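Local structure of thiosulfate sulfurtransferase (Pseudomonas aeruginosa, 1YT8) at residues R15-L19 with A20-L24; V515-L518 with G519-G522; G96-S99 with G100-A104. The protein probably transfers sulfur from thiosulfate to cyanide, as a sulfurtransferase built from four rhodanese-like domains. All blocks are in the same frame, centred on the assembly; numbering follows the deposited sequence.

Interaction 1. Residues R15-L19 with A20-L24; sequences RAALL and ARREL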
ATOM      1  N   ARG A  15       4.657 -19.235  13.070  1.00 14.19           N
ATOM      2  CA  ARG A  15       3.713 -18.994  14.154  1.00 14.30           C
ATOM      3  C   ARG A  15       4.444 -18.724  15.461  1.00 15.07           C
ATOM      4  O   ARG A  15       4.047 -17.852  16.232  1.00 15.83           O
ATOM      5  CB  ARG A  15       2.773 -20.189  14.333  1.00 15.33           C
ATOM      6  CG  ARG A  15       1.669 -19.945  15.357  1.00 17.72           C
ATOM      7  CD  ARG A  15       0.790 -21.173  15.541  1.00 19.87           C
ATOM      8  NE  ARG A  15      -0.285 -20.941  16.504  1.00 24.65           N
ATOM      9  CZ  ARG A  15      -1.389 -20.243  16.250  1.00 27.08           C
ATOM     10  NH1 ARG A  15      -1.581 -19.699  15.054  1.00 27.13           N
ATOM     11  NH2 ARG A  15      -2.304 -20.085  17.199  1.00 28.01           N
ATOM     12  N   ALA A  16       5.512 -19.478  15.708  1.00 14.53           N
ATOM     13  CA  ALA A  16       6.288 -19.298  16.925  1.00 15.63           C
ATOM     14  C   ALA A  16       6.898 -17.898  16.947  1.00 12.81           C
ATOM     15  O   ALA A  16       6.865 -17.219  17.972  1.00 13.08           O
ATOM     16  CB  ALA A  16       7.391 -20.357  17.014  1.00 13.51           C
ATOM     17  N   ALA A  17       7.443 -17.461  15.814  1.00 11.84           N
ATOM     18  CA  ALA A  17       8.050 -16.135  15.750  1.00 12.92           C
ATOM     19  C   ALA A  17       7.006 -15.027  15.933  1.00 13.67           C
ATOM     20  O   ALA A  17       7.265 -14.027  16.613  1.00 16.40           O
ATOM     21  CB  ALA A  17       8.801 -15.958  14.418  1.00 11.66           C
ATOM     22  N   LEU A  18       5.827 -15.203  15.338  1.00 14.33           N
ATOM     23  CA  LEU A  18       4.760 -14.211  15.462  1.00 13.45           C
ATOM     24  C   LEU A  18       4.304 -14.069  16.914  1.00 13.64           C
ATOM     25  O   LEU A  18       4.064 -12.959  17.392  1.00 13.81           O
ATOM     26  CB  LEU A  18       3.562 -14.595  14.584  1.00 14.64           C
ATOM     27  CG  LEU A  18       3.766 -14.511  13.068  1.00 15.05           C
ATOM     28  CD1 LEU A  18       2.554 -15.108  12.354  1.00 16.48           C
ATOM     29  CD2 LEU A  18       3.977 -13.059  12.653  1.00 13.30           C
ATOM     30  N   LEU A  19       4.184 -15.192  17.616  1.00 14.63           N
ATOM     31  CA  LEU A  19       3.755 -15.168  19.014  1.00 14.12           C
ATOM     32  C   LEU A  19       4.812 -14.530  19.917  1.00 13.46           C
ATOM     33  O   LEU A  19       4.482 -13.838  20.879  1.00 17.20           O
ATOM     34  CB  LEU A  19       3.443 -16.590  19.495  1.00 13.46           C
ATOM     35  CG  LEU A  19       2.191 -17.234  18.894  1.00 17.54           C
ATOM     36  CD1 LEU A  19       2.072 -18.679  19.354  1.00 16.05           C
ATOM     37  CD2 LEU A  19       0.961 -16.429  19.300  1.00 14.59           C
ATOM     38  N   ALA A  20       6.081 -14.768  19.604  1.00 14.38           N
ATOM     39  CA  ALA A  20       7.195 -14.213  20.370  1.00 11.97           C
ATOM     40  C   ALA A  20       7.478 -12.782  19.921  1.00 13.27           C
ATOM     41  O   ALA A  20       8.235 -12.048  20.564  1.00 12.33           O
ATOM     42  CB  ALA A  20       8.441 -15.073  20.172  1.00 12.23           C
ATOM     43  N   ARG A  21       6.862 -12.399  18.809  1.00 14.63           N
ATOM     44  CA  ARG A  21       7.030 -11.077  18.224  1.00 13.83           C
ATOM     45  C   ARG A  21       8.459 -10.799  17.769  1.00 14.78           C
ATOM     46  O   ARG A  21       8.975  -9.688  17.918  1.00 14.53           O
ATOM     47  CB  ARG A  21       6.534 -10.012  19.205  1.00 18.83           C
ATOM     48  CG  ARG A  21       5.065 -10.213  19.504  1.00 20.23           C
ATOM     49  CD  ARG A  21       4.526  -9.293  20.565  1.00 24.00           C
ATOM     50  NE  ARG A  21       3.186  -9.726  20.955  1.00 26.40           N
ATOM     51  CZ  ARG A  21       2.452  -9.140  21.894  1.00 27.08           C
ATOM     52  NH1 ARG A  21       2.926  -8.088  22.547  1.00 27.00           N
ATOM     53  NH2 ARG A  21       1.245  -9.610  22.180  1.00 26.83           N
ATOM     54  N   ARG A  22       9.098 -11.827  17.213  1.00 13.75           N
ATOM     55  CA  ARG A  22      10.451 -11.699  16.686  1.00 13.26           C
ATOM     56  C   ARG A  22      10.299 -11.228  15.238  1.00 13.76           C
ATOM     57  O   ARG A  22       9.383 -11.657  14.538  1.00 15.21           O
ATOM     58  CB  ARG A  22      11.179 -13.051  16.703  1.00 15.18           C
ATOM     59  CG  ARG A  22      11.445 -13.622  18.089  1.00 16.60           C
ATOM     60  CD  ARG A  22      12.418 -14.806  18.015  1.00 19.23           C
ATOM     61  NE  ARG A  22      11.846 -15.979  17.354  1.00 19.57           N
ATOM     62  CZ  ARG A  22      11.152 -16.929  17.975  1.00 19.25           C
ATOM     63  NH1 ARG A  22      10.938 -16.851  19.282  1.00 18.22           N
ATOM     64  NH2 ARG A  22      10.677 -17.966  17.289  1.00 19.69           N
ATOM     65  N   GLU A  23      11.194 -10.355  14.786  1.00 13.97           N
ATOM     66  CA  GLU A  23      11.111  -9.850  13.420  1.00 13.26           C
ATOM     67  C   GLU A  23      11.151 -10.948  12.376  1.00 13.90           C
ATOM     68  O   GLU A  23      11.932 -11.899  12.481  1.00 15.49           O
ATOM     69  CB  GLU A  23      12.239  -8.859  13.141  1.00 14.02           C
ATOM     70  CG  GLU A  23      12.179  -7.601  13.988  1.00 14.29           C
ATOM     71  CD  GLU A  23      13.108  -6.521  13.476  1.00 14.63           C
ATOM     72  OE1 GLU A  23      13.835  -6.776  12.490  1.00 15.28           O
ATOM     73  OE2 GLU A  23      13.111  -5.416  14.058  1.00 15.79           O
ATOM     74  N   LEU A  24      10.299 -10.809  11.367  1.00 13.61           N
ATOM     75  CA  LEU A  24      10.239 -11.767  10.273  1.00 14.66           C
ATOM     76  C   LEU A  24       9.564 -11.125   9.072  1.00 14.76           C
ATOM     77  O   LEU A  24       8.780 -10.181   9.208  1.00 13.98           O
ATOM     78  CB  LEU A  24       9.457 -13.021  10.692  1.00 15.29           C
ATOM     79  CG  LEU A  24       7.958 -12.890  10.985  1.00 13.72           C
ATOM     80  CD1 LEU A  24       7.153 -12.950   9.688  1.00 16.14           C
ATOM     81  CD2 LEU A  24       7.526 -14.018  11.903  1.00 17.65           C
TER
HETATM   82  O   HOH W   1       1.887 -11.415  18.584  1.00 22.80           O

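Interaction 2. Residues V515-L518 with G519-G522; sequences VEQL and GRDG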
ATOM      1  N   VAL A 515     -13.379 -10.642  11.948  1.00 12.02           N
ATOM      2  CA  VAL A 515     -13.100 -10.796  13.370  1.00 13.62           C
ATOM      3  C   VAL A 515     -13.071 -12.271  13.757  1.00 14.47           C
ATOM      4  O   VAL A 515     -12.227 -12.703  14.549  1.00 15.86           O
ATOM      5  CB  VAL A 515     -14.125 -10.028  14.222  1.00 13.65           C
ATOM      6  CG1 VAL A 515     -13.961 -10.382  15.698  1.00 13.59           C
ATOM      7  CG2 VAL A 515     -13.913  -8.534  14.022  1.00 15.41           C
ATOM      8  N   GLU A 516     -13.980 -13.052  13.185  1.00 15.34           N
ATOM      9  CA  GLU A 516     -14.019 -14.477  13.468  1.00 18.13           C
ATOM     10  C   GLU A 516     -12.714 -15.118  12.988  1.00 17.22           C
ATOM     11  O   GLU A 516     -12.140 -15.958  13.678  1.00 15.94           O
ATOM     12  CB  GLU A 516     -15.211 -15.131  12.767  1.00 20.61           C
ATOM     13  CG  GLU A 516     -15.370 -16.609  13.081  1.00 26.67           C
ATOM     14  CD  GLU A 516     -16.582 -17.224  12.403  1.00 31.83           C
ATOM     15  OE1 GLU A 516     -17.697 -16.688  12.577  1.00 34.43           O
ATOM     16  OE2 GLU A 516     -16.422 -18.245  11.702  1.00 35.29           O
ATOM     17  N   GLN A 517     -12.243 -14.712  11.811  1.00 16.06           N
ATOM     18  CA  GLN A 517     -10.998 -15.260  11.273  1.00 14.20           C
ATOM     19  C   GLN A 517      -9.801 -14.905  12.151  1.00 14.03           C
ATOM     20  O   GLN A 517      -8.898 -15.725  12.337  1.00 15.73           O
ATOM     21  CB  GLN A 517     -10.736 -14.754   9.851  1.00 15.93           C
ATOM     22  CG  GLN A 517     -11.672 -15.294   8.788  1.00 14.55           C
ATOM     23  CD  GLN A 517     -11.057 -15.188   7.410  1.00 16.22           C
ATOM     24  OE1 GLN A 517     -10.216 -16.008   7.025  1.00 18.41           O
ATOM     25  NE2 GLN A 517     -11.448 -14.163   6.668  1.00 14.26           N
ATOM     26  N   LEU A 518      -9.783 -13.680  12.671  1.00 13.89           N
ATOM     27  CA  LEU A 518      -8.698 -13.244  13.550  1.00 14.01           C
ATOM     28  C   LEU A 518      -8.628 -14.171  14.760  1.00 15.48           C
ATOM     29  O   LEU A 518      -7.545 -14.521  15.228  1.00 16.11           O
ATOM     30  CB  LEU A 518      -8.929 -11.803  14.030  1.00 14.00           C
ATOM     31  CG  LEU A 518      -8.720 -10.659  13.031  1.00 13.04           C
ATOM     32  CD1 LEU A 518      -9.018  -9.327  13.714  1.00 10.60           C
ATOM     33  CD2 LEU A 518      -7.282 -10.673  12.518  1.00 13.33           C
ATOM     34  N   GLY A 519      -9.795 -14.568  15.264  1.00 16.13           N
ATOM     35  CA  GLY A 519      -9.837 -15.460  16.407  1.00 16.30           C
ATOM     36  C   GLY A 519      -9.215 -16.801  16.070  1.00 18.63           C
ATOM     37  O   GLY A 519      -8.510 -17.391  16.885  1.00 17.70           O
ATOM     38  N   ARG A 520      -9.471 -17.289  14.861  1.00 18.17           N
ATOM     39  CA  ARG A 520      -8.916 -18.569  14.446  1.00 19.36           C
ATOM     40  C   ARG A 520      -7.409 -18.484  14.230  1.00 19.75           C
ATOM     41  O   ARG A 520      -6.687 -19.438  14.522  1.00 19.56           O
ATOM     42  CB  ARG A 520      -9.607 -19.078  13.174  1.00 22.55           C
ATOM     43  CG  ARG A 520     -11.061 -19.493  13.388  1.00 25.66           C
ATOM     44  CD  ARG A 520     -11.463 -20.619  12.442  1.00 30.31           C
ATOM     45  NE  ARG A 520     -11.487 -20.206  11.044  1.00 32.94           N
ATOM     46  CZ  ARG A 520     -12.484 -19.531  10.476  1.00 35.97           C
ATOM     47  NH1 ARG A 520     -13.549 -19.193  11.189  1.00 37.01           N
ATOM     48  NH2 ARG A 520     -12.417 -19.197   9.192  1.00 35.30           N
ATOM     49  N   ASP A 521      -6.929 -17.346  13.727  1.00 18.18           N
ATOM     50  CA  ASP A 521      -5.495 -17.172  13.497  1.00 17.49           C
ATOM     51  C   ASP A 521      -4.754 -17.084  14.832  1.00 17.14           C
ATOM     52  O   ASP A 521      -3.784 -17.807  15.056  1.00 17.94           O
ATOM     53  CB  ASP A 521      -5.222 -15.905  12.692  1.00 17.47           C
ATOM     54  CG  ASP A 521      -3.743 -15.662  12.494  1.00 17.37           C
ATOM     55  OD1 ASP A 521      -3.136 -16.329  11.627  1.00 17.77           O
ATOM     56  OD2 ASP A 521      -3.180 -14.821  13.225  1.00 17.97           O
ATOM     57  N   GLY A 522      -5.208 -16.177  15.696  1.00 16.55           N
ATOM     58  CA  GLY A 522      -4.624 -16.007  17.021  1.00 16.78           C
ATOM     59  C   GLY A 522      -3.190 -15.523  17.178  1.00 17.06           C
ATOM     60  O   GLY A 522      -2.594 -15.710  18.242  1.00 16.65           O
TER

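Interaction 3. Residues G96-S99 with G100-A104; sequences GGLS and GWRNA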
ATOM      1  N   GLY A  96       6.172 -26.552   1.878  1.00 18.86           N
ATOM      2  CA  GLY A  96       4.916 -26.842   1.206  1.00 18.95           C
ATOM      3  C   GLY A  96       4.237 -25.637   0.578  1.00 18.16           C
ATOM      4  O   GLY A  96       3.163 -25.762  -0.014  1.00 17.49           O
ATOM      5  N   GLY A  97       4.855 -24.467   0.704  1.00 19.81           N
ATOM      6  CA  GLY A  97       4.267 -23.266   0.139  1.00 19.18           C
ATOM      7  C   GLY A  97       2.912 -22.960   0.753  1.00 19.45           C
ATOM      8  O   GLY A  97       2.660 -23.298   1.911  1.00 17.53           O
ATOM      9  N   LEU A  98       2.034 -22.329  -0.023  1.00 17.67           N
ATOM     10  CA  LEU A  98       0.701 -21.981   0.456  1.00 18.01           C
ATOM     11  C   LEU A  98      -0.052 -23.210   0.967  1.00 18.81           C
ATOM     12  O   LEU A  98      -0.687 -23.165   2.024  1.00 17.34           O
ATOM     13  CB  LEU A  98      -0.109 -21.316  -0.662  1.00 18.54           C
ATOM     14  CG  LEU A  98      -1.541 -20.901  -0.303  1.00 18.63           C
ATOM     15  CD1 LEU A  98      -1.505 -19.729   0.675  1.00 17.84           C
ATOM     16  CD2 LEU A  98      -2.299 -20.514  -1.566  1.00 17.85           C
ATOM     17  N   SER A  99       0.020 -24.307   0.220  1.00 18.97           N
ATOM     18  CA  SER A  99      -0.664 -25.533   0.613  1.00 19.08           C
ATOM     19  C   SER A  99      -0.115 -26.066   1.928  1.00 18.38           C
ATOM     20  O   SER A  99      -0.844 -26.669   2.718  1.00 21.18           O
ATOM     21  CB  SER A  99      -0.528 -26.592  -0.486  1.00 21.55           C
ATOM     22  OG  SER A  99      -1.251 -26.202  -1.642  1.00 22.61           O
ATOM     23  N   GLY A 100       1.174 -25.838   2.160  1.00 18.36           N
ATOM     24  CA  GLY A 100       1.793 -26.288   3.393  1.00 17.55           C
ATOM     25  C   GLY A 100       1.180 -25.557   4.573  1.00 19.48           C
ATOM     26  O   GLY A 100       0.915 -26.152   5.616  1.00 19.03           O
ATOM     27  N   TRP A 101       0.950 -24.258   4.404  1.00 17.13           N
ATOM     28  CA  TRP A 101       0.357 -23.442   5.456  1.00 17.07           C
ATOM     29  C   TRP A 101      -1.060 -23.928   5.764  1.00 17.65           C
ATOM     30  O   TRP A 101      -1.431 -24.116   6.926  1.00 17.23           O
ATOM     31  CB  TRP A 101       0.332 -21.974   5.016  1.00 15.92           C
ATOM     32  CG  TRP A 101      -0.180 -21.029   6.063  1.00 15.78           C
ATOM     33  CD1 TRP A 101      -1.485 -20.773   6.374  1.00 17.46           C
ATOM     34  CD2 TRP A 101       0.610 -20.221   6.943  1.00 17.06           C
ATOM     35  NE1 TRP A 101      -1.557 -19.849   7.395  1.00 18.05           N
ATOM     36  CE2 TRP A 101      -0.285 -19.495   7.763  1.00 17.09           C
ATOM     37  CE3 TRP A 101       1.990 -20.039   7.120  1.00 16.01           C
ATOM     38  CZ2 TRP A 101       0.156 -18.598   8.747  1.00 16.14           C
ATOM     39  CZ3 TRP A 101       2.430 -19.145   8.100  1.00 18.36           C
ATOM     40  CH2 TRP A 101       1.512 -18.437   8.899  1.00 16.35           C
ATOM     41  N   ARG A 102      -1.843 -24.135   4.712  1.00 16.45           N
ATOM     42  CA  ARG A 102      -3.213 -24.605   4.850  1.00 17.29           C
ATOM     43  C   ARG A 102      -3.263 -25.973   5.532  1.00 18.00           C
ATOM     44  O   ARG A 102      -4.019 -26.176   6.481  1.00 17.23           O
ATOM     45  CB  ARG A 102      -3.877 -24.697   3.468  1.00 18.87           C
ATOM     46  CG  ARG A 102      -5.328 -25.151   3.508  1.00 21.08           C
ATOM     47  CD  ARG A 102      -5.890 -25.429   2.118  1.00 22.55           C
ATOM     48  NE  ARG A 102      -5.880 -24.247   1.261  1.00 22.90           N
ATOM     49  CZ  ARG A 102      -5.027 -24.053   0.260  1.00 22.72           C
ATOM     50  NH1 ARG A 102      -4.106 -24.964  -0.020  1.00 22.52           N
ATOM     51  NH2 ARG A 102      -5.097 -22.945  -0.466  1.00 25.14           N
ATOM     52  N   ASN A 103      -2.444 -26.904   5.048  1.00 17.61           N
ATOM     53  CA  ASN A 103      -2.419 -28.259   5.594  1.00 19.73           C
ATOM     54  C   ASN A 103      -2.006 -28.339   7.058  1.00 20.29           C
ATOM     55  O   ASN A 103      -2.390 -29.273   7.767  1.00 20.06           O
ATOM     56  CB  ASN A 103      -1.500 -29.153   4.753  1.00 21.29           C
ATOM     57  CG  ASN A 103      -2.003 -29.328   3.335  1.00 22.70           C
ATOM     58  OD1 ASN A 103      -3.205 -29.254   3.083  1.00 21.63           O
ATOM     59  ND2 ASN A 103      -1.087 -29.575   2.404  1.00 22.92           N
ATOM     60  N   ALA A 104      -1.226 -27.363   7.508  1.00 20.10           N
ATOM     61  CA  ALA A 104      -0.769 -27.336   8.893  1.00 19.96           C
ATOM     62  C   ALA A 104      -1.835 -26.739   9.812  1.00 21.44           C
ATOM     63  O   ALA A 104      -1.656 -26.678  11.030  1.00 22.59           O
ATOM     64  CB  ALA A 104       0.527 -26.540   8.997  1.00 20.85           C
TER

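Interaction 1. Residues R15-L19 with A20-L24
Ala17 is met at three points by two residues of the segment that follows its helix: Leu24 against its methyl, Arg22 over its CA, and the Arg22 backbone on its carbonyl. Leu24 closes on it tightly, with CD2 only 3.4 Å from Ala17 CB, and the same methyl reaches Leu18 CD2 at 3.8 Å. The two leucine side chains meet at about a right angle. Leu24 points back at the helix with CG lodged between its own N and carbonyl carbon (chi1 66°), which brings CD2 onto the pair. The Arg22 chain bends at chi3 and folds back along the helix, laying one guanidinium face over Ala17 CA, with NH2 3.6 Å from that carbon.

The backbone accounts for the reversal. Ala20 N still donates to Ala16 O as in a regular turn, whereas Arg22 N reaches back to Ala17 O at 2.9 Å (158°) and Arg21 N gives Leu18 O a weak bond. A water donates to Leu18 O and accepts from Arg21 NE. With Arg21 at positive phi (63°) as the C-prime residue, this is a Schellman motif, ending helix 11-20 ahead of strand 25-28 in a rhodanese-like domain.

Interaction 2. Residues V515-L518 with G519-G522
Glu516 and Arg520, one helical turn apart, meet through both side chain and backbone. Glu516 OE2 lies 3.1 Å from Arg520 NH1 in a salt bridge, but the N-H...O angle of 126° marks the hydrogen bond within it as weak. The carboxylate comes to the edge of the guanidinium, near its plane, while its own plane is turned 69° away, so the two groups do not pair side by side. Glu516 reaches forward because its CG stands anti to the backbone N, and Arg520 bends at chi2 and chi3 to bring NH1 back along the helix.

Arg520 NH2 makes a salt bridge to Glu107, which lies outside the helix, and NE also has a hydrogen-bond partner beyond the two segments. Two carboxylates thus lie against this arginine, Glu516 only weakly hydrogen-bonded, an arrangement that would be expected to stabilise its positive charge. Gln517 CG also sits 4.0 Å from Arg520 NH2.

Four backbone donors are satisfied in sequence. Gly519 N donates to Val515 O, Arg520 N to Glu516 O at 3.2 Å, and Asp521 N to Gln517 O at 2.9 Å in the carbonyl plane. Gly522 N then binds Leu518 O at 2.9 Å with a nearly straight 170° angle, although Gly522 itself has left helical geometry with a positive phi. Just before it, the carboxylate of the buried Asp521 is bound through OD2 to Thr523 OG1. Leu518 rests on Ala118 of helix 114-127.

The unbroken i to i+4 pattern, finished by a glycine at positive phi, is that of the C-terminal turn of an alpha-helix, here helix 514-521.

Interaction 3. Residues G96-S99 with G100-A104
Gly96 and Gly100 come together at the first turn of helix 97-103, in the glycine-rich turn that links strand 91-94 of the parallel rhodanese sheet to this helix. Gly100 N gives weak bonds to two carbonyls, Gly96 O at 2.9 Å and Gly97 O at 3.0 Å, the latter bent to 122°. Gly97 O is itself shared, since Trp101 N also donates to it. The closeness of the backbones leaves no room for a beta carbon on either Gly96 or Gly100, as each would clash with the CA of the other. For Gly97 the positive phi alone suits a glycine; Gly96 has positive phi as well.

Past this entry the bonds straighten into a regular helix. Arg102 N reaches Leu98 O at 167°, and Asn103 N reaches Ser99 O at 2.8 Å. Among the side chains, the Arg102 guanidinium has Ser99 OG at its edge, in plane, while NH2 lies 3.9 Å from Leu98 CD2. The bend at chi3 turns the guanidinium back over the preceding turn.

The next shell fixes these residues from outside the helix. Ser99 OG is hydrogen-bonded to Asp71, and the Leu98 backbone bonds to Asp70, tying the start of the helix to the loop after strand 66-69. Trp101 leads its indole away from the first turn into the domain interior, with CG anti to the backbone N (chi1 -176°). There it packs on Pro40, Leu108 and Ile14 and meets Phe11 edge-to-face, so helix 97-103 leans on helix 11-20. The polar atom of this buried ring is satisfied as well, for Trp101 NE1 donates to the main-chain carbonyl oxygen of Glu107.

Overall arrangement
All three interactions are local and partly buried, about 17 to 18 Å apart between centres. Leu98 and Trp101 are buried in interaction 3, Leu18 and Leu24 in interaction 1; in interaction 2 Leu518 and Asp521 are buried while the Glu516-Arg520 pair is exposed. Interactions 1 and 3 belong to one rhodanese-like domain; interaction 2 lies near the C-terminus yet touches interaction 1, where Arg15 NH1 meets Asp521 O at 2.9 Å, a probable hydrogen bond, and Leu19 packs on Gly522. Interaction 3 touches neither. Chemistry follows position: 15-24 ends a helix with backbone bonds and Leu24 packed against it, 515-522 carries charge along an exposed face, and 96-104 starts a helix on glycines. Glu107 is a shared partner of interactions 2 and 3.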